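Local coordinates for cytochrome c' (Rubrivivax gelatinosus, PDB 2J8W), which is a high-spin bacterial c-type cytochrome that carries a covalently bound heme without a sixth iron ligand and has electron transfer activity, its exact role being unknown, at residues 34-38 / 39-43. Residues are numbered along the deposited sequence; the frame is centred on the assembly and turned at random.
Sequences APFDA and KVAAE
The carboxylate of Asp37 overlaps the CG2 methyl of Val40, with CG of Asp37 3.7 Å from that carbon. The two side chains cross at about a right angle. Asp37 is the N-cap of helix 38-52, which follows the loop after helix 5-30 in this four-helix bundle. Its OD1 accepts a nearly straight hydrogen bond from Val40 N (3.0 Å, 170°), and the donor comes from above the carboxylate plane. CG of Asp37 lies anti to its own backbone nitrogen, at a chi1 of 178°, which carries the carboxylate to the amide of Val40 in the first turn. With an alanine here, Val40 N is likely to lose its side-chain capping acceptor, and a gap would probably open beside the CG2 methyl. The positive end of the helix dipole is likely to favour the charged form of the aspartate.

The backbone of the same residue starts the helical ladder. Ala41 N donates to Asp37 O at 2.8 Å, and the next rung runs from Ala42 N to Ala38 O. Just before the cap, CB of Phe36 points away from the helix but the end of its ring comes back to it. Its CE1 meets CB of the buried Ala41 at 4.0 Å, an oblique apolar contact, while one face lies over Ala38 N. Phe36 also packs edge-to-face with Phe105 and touches Met29 of helix 5-30. Met29 is met by Asp37, Val40 and Ala41 as well, so this turn is tied to the preceding helix.

Lys39 and Glu43 form an i to i+4 salt bridge one turn along. The lysine chain is extended up to a bend at chi4 (-76°), and its NZ reaches Glu43 OE2 at 2.8 Å, on the syn side, somewhat out of the carboxylate plane.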
loop_
_atom_site.group_PDB
_atom_site.type_symbol
_atom_site.label_atom_id
_atom_site.label_comp_id
_atom_site.label_asym_id
_atom_site.label_seq_id
_atom_site.Cartn_x
_atom_site.Cartn_y
_atom_site.Cartn_z
ATOM N N ALA A 34 -3.076 19.343 13.272
ATOM C CA ALA A 34 -2.093 19.806 12.286
ATOM C C ALA A 34 -2.781 20.881 11.473
ATOM O O ALA A 34 -3.960 20.741 11.199
ATOM C CB ALA A 34 -1.649 18.654 11.367
ATOM N N PRO A 35 -2.030 21.906 11.033
ATOM C CA PRO A 35 -2.663 22.914 10.172
ATOM C C PRO A 35 -3.212 22.292 8.902
ATOM O O PRO A 35 -2.646 21.356 8.339
ATOM C CB PRO A 35 -1.560 23.915 9.899
ATOM C CG PRO A 35 -0.563 23.694 10.994
ATOM C CD PRO A 35 -0.641 22.249 11.376
ATOM N N PHE A 36 -4.329 22.825 8.444
ATOM C CA PHE A 36 -4.934 22.352 7.225
ATOM C C PHE A 36 -4.135 22.787 6.013
ATOM O O PHE A 36 -3.834 23.955 5.865
ATOM C CB PHE A 36 -6.374 22.813 7.127
ATOM C CG PHE A 36 -7.094 22.357 5.902
ATOM C CD1 PHE A 36 -7.321 21.011 5.670
ATOM C CD2 PHE A 36 -7.600 23.261 4.950
ATOM C CE1 PHE A 36 -8.001 20.573 4.550
ATOM C CE2 PHE A 36 -8.299 22.816 3.846
ATOM C CZ PHE A 36 -8.494 21.488 3.645
ATOM N N ASP A 37 -3.816 21.851 5.133
ATOM C CA ASP A 37 -3.204 22.135 3.849
ATOM C C ASP A 37 -4.004 21.303 2.862
ATOM O O ASP A 37 -3.954 20.056 2.891
ATOM C CB ASP A 37 -1.739 21.758 3.901
ATOM C CG ASP A 37 -1.008 21.975 2.605
ATOM O OD1 ASP A 37 -1.525 21.626 1.559
ATOM O OD2 ASP A 37 0.153 22.401 2.664
ATOM N N ALA A 38 -4.796 21.969 2.020
ATOM C CA ALA A 38 -5.699 21.275 1.125
ATOM C C ALA A 38 -4.978 20.375 0.130
ATOM O O ALA A 38 -5.473 19.293 -0.212
ATOM C CB ALA A 38 -6.612 22.280 0.383
ATOM N N LYS A 39 -3.812 20.810 -0.324
ATOM C CA LYS A 39 -3.034 19.996 -1.265
ATOM C C LYS A 39 -2.564 18.702 -0.612
ATOM O O LYS A 39 -2.701 17.635 -1.213
ATOM C CB LYS A 39 -1.842 20.818 -1.799
ATOM C CG LYS A 39 -0.923 20.028 -2.710
ATOM C CD LYS A 39 0.194 20.886 -3.284
ATOM C CE LYS A 39 1.102 20.089 -4.207
ATOM N NZ LYS A 39 2.049 19.192 -3.484
ATOM N N VAL A 40 -1.991 18.808 0.576
ATOM C CA VAL A 40 -1.502 17.633 1.284
ATOM C C VAL A 40 -2.677 16.727 1.686
ATOM O O VAL A 40 -2.618 15.494 1.529
ATOM C CB VAL A 40 -0.627 18.049 2.466
ATOM C CG1 VAL A 40 -0.259 16.829 3.343
ATOM C CG2 VAL A 40 0.632 18.779 1.944
ATOM N N ALA A 41 -3.770 17.320 2.158
ATOM C CA ALA A 41 -4.958 16.529 2.456
ATOM C C ALA A 41 -5.433 15.768 1.234
ATOM O O ALA A 41 -5.731 14.559 1.304
ATOM C CB ALA A 41 -6.075 17.385 3.021
ATOM N N ALA A 42 -5.475 16.442 0.092
ATOM C CA ALA A 42 -5.918 15.815 -1.131
ATOM C C ALA A 42 -4.993 14.650 -1.515
ATOM O O ALA A 42 -5.451 13.597 -1.979
ATOM C CB ALA A 42 -6.002 16.861 -2.291
ATOM N N GLU A 43 -3.697 14.838 -1.370
ATOM C CA GLU A 43 -2.735 13.782 -1.704
ATOM C C GLU A 43 -2.953 12.548 -0.813
ATOM O O GLU A 43 -2.935 11.406 -1.278
ATOM C CB GLU A 43 -1.297 14.272 -1.575
ATOM C CG GLU A 43 -0.902 15.292 -2.633
ATOM C CD GLU A 43 0.418 15.979 -2.323
ATOM O OE1 GLU A 43 0.982 15.932 -1.225
ATOM O OE2 GLU A 43 0.882 16.700 -3.240
#